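Local coordinates for protein sulfite reductase [ferredoxin] (Mycobacterium tuberculosis, PDB 1ZJ8) that catalyses the ferredoxin-dependent six-electron reduction of sulfite to sulfide, using a siroheme and a [4Fe-4S] cluster, at residues A[134-139]-A[367-372]; A[119-124]-A[384-389]. All coordinates share one frame; numbering follows the deposited sequence.

Contact 1 (A[134-139]-A[367-372]); sequences DTADIS and TILTAV. With SRM (siroheme), chain E.
T367, in the first turn of helix 366-379, meets the carboxylate of D134 on the segment that carries strand 135-138. Its backbone N gives a hydrogen bond to D134 OD1 at 3.1 Å, noticeably bent at the hydrogen. A weak second bond from T367 N to D134 OD2 is straighter but spans 3.5 Å. The hydroxyl completes the grip, T367 OG1 donating to D134 OD2 at 3.0 Å. This pairing depends on chi1 of T367 (-61°), which places OG1 beside the backbone N so that both donors face one carboxylate. Each oxygen is approached on its syn side, T367 N lying 22° and T367 OG1 26° out of the carboxylate plane. D134 OD1 is also hydrogen-bonded to T129 OG1 of helix 118-131.

Two residues on, the contact becomes apolar. L369 extends toward the strand and sets CD1 3.8 Å from A136 CB, whose methyl points at the helix. The leucine also packs on V364 of strand 363-365, the neighbour of strand 135-138 in an antiparallel sheet. The CB of D137 is directed away from the helix, and its OD2 forms a salt bridge with R363. Beyond the strand S139 enters the siroheme pocket, its CB 3.6 Å from CBB of a siroheme propionate.

The two segments bury 172 Å² between them, about half of it from D134 and T367 and half from A136, L369 and I138. A carboxylate at a helix N terminus, held by an N-H and two hydroxyls, would be expected to favour its charged form.

Contact 2 (A[119-124]-A[384-389]); sequences AALRTL and IRFTPY
Within the paired ferredoxin-like half domains of the nitrite and sulfite reductase family, L121 of helix 118-131 packs against I384 and F386 of strand 384-386, joining a helix of the first half domain to a sheet strand of the second. The strand belongs to a five-stranded antiparallel sheet, in which it lies between 115-116 and 392-397. Because 115-116 immediately precedes helix 118-131, the chain runs off the sheet edge into the helix that covers it. Backbone bonds of I384 with L116 and F386 with G114 support this pairing.

The evidence for a purely apolar interface is the set of nearest atoms. L121 CD2 approaches I384 CD1 at 3.8 Å and I384 CG2 at 4.2 Å, while L121 CD1 is turned to F386. One leucine thus spans two strand residues that face the same way, with R385 between them turned from the helix. Its CG is anti to the backbone N (chi1 -172°), a setting that projects the two methyls onto the strand. The L121 and I384 side chains cross at about a right angle. L369, V372 and M376 of helix 366-379 also touch L121, and M376 reaches I384 too. The F386 side chain lies about 9 Å from the siroheme. The second methyl of the leucine completes the contact: L121 CD1 approaches the phenylalanine ring obliquely, with F386 CZ as its nearest ring atom at 4.0 Å.

How the contacts relate
From the N terminus the chain passes through helix 118-131, which carries 119-124, and then directly into strand 135-138, which carries 134-139. More than two hundred residues later, helix 366-379 returns to that strand and closes contact 1; strand 384-386, next in the chain, returns to the earlier helix and closes contact 2. Contact 1 is therefore nested inside the loop of contact 2. Each successive helix and strand pair gives its helix to the strand of the other, tying the two ferredoxin-like half domains together reciprocally. The centres of the contacts lie about 9 Å apart, and the contacts touch, with V372 CG1 3.6 Å from L121 CD2 and I138 CG1 3.7 Å from F386 CD1.

Contact 1 (A[134-139]-A[367-372])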
# COMPACT_ATOMS: atom_id res chain seq x y z
N ASP A 134 18.15 8.13 -9.43
CA ASP A 134 18.19 6.66 -9.24
C ASP A 134 17.34 6.18 -8.04
O ASP A 134 17.46 5.04 -7.62
CB ASP A 134 19.64 6.15 -9.14
CG ASP A 134 19.84 4.82 -9.88
OD1 ASP A 134 19.31 4.66 -11.01
OD2 ASP A 134 20.54 3.92 -9.33
N THR A 135 16.48 7.05 -7.52
CA THR A 135 15.52 6.64 -6.51
C THR A 135 14.42 5.80 -7.17
O THR A 135 13.90 6.16 -8.23
CB THR A 135 14.87 7.87 -5.79
OG1 THR A 135 14.18 8.70 -6.74
CG2 THR A 135 15.93 8.69 -5.07
N ALA A 136 14.08 4.70 -6.52
CA ALA A 136 12.96 3.85 -6.92
C ALA A 136 12.59 2.97 -5.74
O ALA A 136 13.40 2.16 -5.31
CB ALA A 136 13.36 3.01 -8.10
N ASP A 137 11.39 3.15 -5.19
CA ASP A 137 10.94 2.38 -4.02
C ASP A 137 9.60 1.72 -4.30
O ASP A 137 8.65 2.39 -4.74
CB ASP A 137 10.84 3.28 -2.79
CG ASP A 137 12.17 3.91 -2.40
OD1 ASP A 137 13.23 3.25 -2.64
OD2 ASP A 137 12.17 5.06 -1.87
N ILE A 138 9.52 0.40 -4.07
CA ILE A 138 8.30 -0.36 -4.35
C ILE A 138 7.42 -0.16 -3.18
O ILE A 138 7.78 -0.52 -2.08
CB ILE A 138 8.49 -1.89 -4.48
CG1 ILE A 138 9.03 -2.27 -5.85
CG2 ILE A 138 7.16 -2.63 -4.32
CD1 ILE A 138 10.55 -2.22 -5.88
N SER A 139 6.24 0.39 -3.45
CA SER A 139 5.26 0.66 -2.44
C SER A 139 4.52 -0.64 -2.06
O SER A 139 4.59 -1.65 -2.79
CB SER A 139 4.31 1.69 -3.03
OG SER A 139 3.31 1.07 -3.84
N THR A 367 19.04 1.63 -11.46
CA THR A 367 20.07 0.65 -11.82
C THR A 367 19.62 -0.76 -11.53
O THR A 367 19.93 -1.67 -12.32
CB THR A 367 21.37 0.85 -11.04
OG1 THR A 367 21.89 2.15 -11.34
CG2 THR A 367 22.42 -0.20 -11.41
N ILE A 368 18.94 -0.95 -10.40
CA ILE A 368 18.51 -2.30 -10.02
C ILE A 368 17.36 -2.79 -10.89
O ILE A 368 17.37 -3.93 -11.37
CB ILE A 368 18.16 -2.40 -8.53
CG1 ILE A 368 19.45 -2.45 -7.73
CG2 ILE A 368 17.33 -3.68 -8.25
CD1 ILE A 368 19.25 -2.40 -6.24
N LEU A 369 16.35 -1.94 -11.09
CA LEU A 369 15.20 -2.31 -11.90
C LEU A 369 15.65 -2.68 -13.32
O LEU A 369 15.13 -3.62 -13.94
CB LEU A 369 14.16 -1.17 -11.94
CG LEU A 369 13.42 -0.86 -10.64
CD1 LEU A 369 12.56 0.40 -10.75
CD2 LEU A 369 12.53 -2.03 -10.25
N THR A 370 16.62 -1.93 -13.83
CA THR A 370 17.11 -2.18 -15.17
C THR A 370 17.88 -3.48 -15.14
O THR A 370 17.73 -4.31 -16.04
CB THR A 370 17.90 -0.99 -15.74
OG1 THR A 370 17.09 0.18 -15.63
CG2 THR A 370 18.22 -1.20 -17.23
N ALA A 371 18.65 -3.68 -14.08
CA ALA A 371 19.43 -4.91 -13.91
C ALA A 371 18.53 -6.16 -13.93
O ALA A 371 18.89 -7.19 -14.54
CB ALA A 371 20.24 -4.85 -12.64
N VAL A 372 17.38 -6.06 -13.26
CA VAL A 372 16.40 -7.14 -13.18
C VAL A 372 15.79 -7.41 -14.57
O VAL A 372 15.54 -8.56 -14.93
CB VAL A 372 15.23 -6.82 -12.17
CG1 VAL A 372 14.11 -7.86 -12.27
CG2 VAL A 372 15.74 -6.71 -10.74
FE SRM E . -0.13 6.55 2.08
CHA SRM E . -0.35 9.92 2.62
CHB SRM E . 3.15 6.87 1.53
CHC SRM E . 0.06 3.35 1.53
CHD SRM E . -2.46 6.00 4.58
NA SRM E . 1.11 8.11 1.88
C1A SRM E . 0.82 9.43 2.01
C2A SRM E . 1.88 10.33 1.45
CMA SRM E . 1.48 10.76 0.07
CDA SRM E . 2.22 11.47 2.37
CEA SRM E . 1.71 12.84 2.08
O3A SRM E . 0.48 13.03 2.08
O4A SRM E . 2.48 13.78 1.84
C3A SRM E . 3.04 9.40 1.41
CAA SRM E . 3.92 9.55 0.22
CBA SRM E . 4.95 10.55 0.67
CCA SRM E . 6.26 10.30 0.01
O1A SRM E . 6.65 9.12 -0.14
O2A SRM E . 6.92 11.28 -0.40
C4A SRM E . 2.41 8.06 1.60
NB SRM E . 1.32 5.38 1.47
C1B SRM E . 2.61 5.62 1.23
C2B SRM E . 3.37 4.48 0.62
CMB SRM E . 4.36 4.89 -0.44
CDB SRM E . 4.12 3.81 1.72
CEB SRM E . 4.97 2.64 1.38
O3B SRM E . 6.22 2.68 1.47
O4B SRM E . 4.39 1.63 1.00
C3B SRM E . 2.21 3.64 0.14
CAB SRM E . 1.77 4.05 -1.24
CBB SRM E . 1.08 2.94 -1.96
CCB SRM E . 0.46 3.45 -3.23
O1B SRM E . 0.99 3.24 -4.32
O2B SRM E . -0.60 4.06 -3.22
C4B SRM E . 1.13 4.12 1.07
NC SRM E . -0.92 5.02 2.96
C1C SRM E . -0.87 3.76 2.47
C2C SRM E . -1.55 2.84 3.26
CDC SRM E . -1.52 1.35 3.22
CEC SRM E . -2.42 0.58 2.33
O3C SRM E . -3.09 1.18 1.46
O4C SRM E . -2.46 -0.64 2.52
C3C SRM E . -2.21 3.63 4.15
CAC SRM E . -3.09 2.98 5.18
CBC SRM E . -4.39 2.33 4.77
CCC SRM E . -5.44 3.41 4.58
O1C SRM E . -5.38 4.20 3.61
O2C SRM E . -6.34 3.47 5.46
C4C SRM E . -1.87 4.93 3.91
ND SRM E . -1.43 7.74 3.10
C1D SRM E . -2.12 7.30 4.17
C2D SRM E . -2.50 8.41 4.94
CAD SRM E . -3.75 8.42 5.80
CBD SRM E . -5.03 8.91 5.21
CCD SRM E . -6.35 8.84 5.92
O1D SRM E . -7.23 8.10 5.42
O2D SRM E . -6.56 9.50 6.98
C3D SRM E . -2.02 9.53 4.29
CDD SRM E . -2.54 10.93 4.47
CED SRM E . -3.83 11.42 3.85
O3D SRM E . -4.40 10.77 2.97
O4D SRM E . -4.35 12.49 4.20
C4D SRM E . -1.36 9.10 3.15

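Contact 2 (A[119-124]-A[384-389])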
# COMPACT_ATOMS: atom_id res chain seq x y z
N ALA A 119 9.95 -5.04 -20.76
CA ALA A 119 10.15 -3.72 -21.39
C ALA A 119 9.70 -2.57 -20.49
O ALA A 119 10.40 -1.55 -20.38
CB ALA A 119 9.42 -3.66 -22.72
N ALA A 120 8.54 -2.73 -19.84
CA ALA A 120 8.01 -1.71 -18.97
C ALA A 120 8.90 -1.54 -17.74
O ALA A 120 9.10 -0.41 -17.27
CB ALA A 120 6.57 -2.06 -18.55
N LEU A 121 9.42 -2.65 -17.22
CA LEU A 121 10.31 -2.63 -16.06
C LEU A 121 11.64 -1.92 -16.40
O LEU A 121 12.19 -1.19 -15.57
CB LEU A 121 10.57 -4.06 -15.58
CG LEU A 121 11.33 -4.15 -14.24
CD1 LEU A 121 10.39 -3.83 -13.08
CD2 LEU A 121 12.03 -5.51 -14.04
N ARG A 122 12.13 -2.13 -17.62
CA ARG A 122 13.31 -1.43 -18.10
C ARG A 122 13.11 0.09 -18.22
O ARG A 122 14.01 0.87 -17.85
CB ARG A 122 13.72 -1.99 -19.45
CG ARG A 122 14.99 -1.38 -19.98
CD ARG A 122 15.29 -1.89 -21.36
NE ARG A 122 15.13 -3.34 -21.46
CZ ARG A 122 16.00 -4.22 -20.98
NH1 ARG A 122 17.11 -3.81 -20.34
NH2 ARG A 122 15.76 -5.53 -21.12
N THR A 123 11.95 0.48 -18.72
CA THR A 123 11.59 1.89 -18.85
C THR A 123 11.59 2.54 -17.46
O THR A 123 12.26 3.53 -17.24
CB THR A 123 10.21 2.03 -19.56
OG1 THR A 123 10.26 1.41 -20.86
CG2 THR A 123 9.78 3.53 -19.69
N LEU A 124 10.86 1.93 -16.53
CA LEU A 124 10.89 2.35 -15.14
C LEU A 124 12.32 2.54 -14.62
O LEU A 124 12.61 3.49 -13.90
CB LEU A 124 10.19 1.30 -14.28
CG LEU A 124 8.70 1.53 -14.04
CD1 LEU A 124 8.04 2.42 -15.11
CD2 LEU A 124 7.97 0.18 -13.94
N ILE A 384 6.69 -9.78 -14.58
CA ILE A 384 7.10 -9.54 -13.21
C ILE A 384 5.95 -8.79 -12.53
O ILE A 384 5.19 -8.06 -13.19
CB ILE A 384 8.41 -8.71 -13.16
CG1 ILE A 384 8.75 -8.28 -11.73
CG2 ILE A 384 8.33 -7.45 -14.03
CD1 ILE A 384 10.17 -7.70 -11.58
N ARG A 385 5.80 -9.00 -11.22
CA ARG A 385 4.77 -8.35 -10.43
C ARG A 385 5.36 -7.70 -9.18
O ARG A 385 6.20 -8.31 -8.50
CB ARG A 385 3.74 -9.40 -9.98
CG ARG A 385 2.63 -9.72 -11.00
CD ARG A 385 2.99 -10.90 -11.87
NE ARG A 385 2.16 -10.98 -13.07
CZ ARG A 385 0.99 -11.61 -13.16
NH1 ARG A 385 0.46 -12.25 -12.13
NH2 ARG A 385 0.36 -11.63 -14.32
N PHE A 386 4.90 -6.50 -8.84
CA PHE A 386 5.17 -5.95 -7.52
C PHE A 386 4.13 -6.48 -6.52
O PHE A 386 3.03 -6.83 -6.92
CB PHE A 386 5.14 -4.41 -7.54
CG PHE A 386 6.18 -3.76 -8.45
CD1 PHE A 386 7.49 -4.25 -8.51
CD2 PHE A 386 5.86 -2.63 -9.19
CE1 PHE A 386 8.45 -3.64 -9.35
CE2 PHE A 386 6.80 -2.02 -10.02
CZ PHE A 386 8.11 -2.53 -10.09
N THR A 387 4.48 -6.47 -5.23
CA THR A 387 3.72 -7.16 -4.16
C THR A 387 3.07 -6.15 -3.21
O THR A 387 3.60 -5.08 -3.00
CB THR A 387 4.67 -8.08 -3.33
OG1 THR A 387 5.29 -9.01 -4.23
CG2 THR A 387 3.99 -8.90 -2.22
N PRO A 388 1.89 -6.46 -2.67
CA PRO A 388 1.41 -5.59 -1.59
C PRO A 388 2.21 -5.65 -0.28
O PRO A 388 1.76 -5.10 0.72
CB PRO A 388 -0.05 -6.03 -1.39
CG PRO A 388 -0.39 -6.85 -2.64
CD PRO A 388 0.89 -7.48 -3.06
N TYR A 389 3.38 -6.27 -0.28
CA TYR A 389 4.26 -6.31 0.89
C TYR A 389 5.65 -5.78 0.54
O TYR A 389 6.64 -6.13 1.20
CB TYR A 389 4.29 -7.71 1.48
CG TYR A 389 2.95 -8.03 2.13
CD1 TYR A 389 1.94 -8.65 1.40
CD2 TYR A 389 2.68 -7.64 3.45
CE1 TYR A 389 0.71 -8.90 1.98
CE2 TYR A 389 1.46 -7.89 4.03
CZ TYR A 389 0.48 -8.52 3.29
OH TYR A 389 -0.76 -8.77 3.86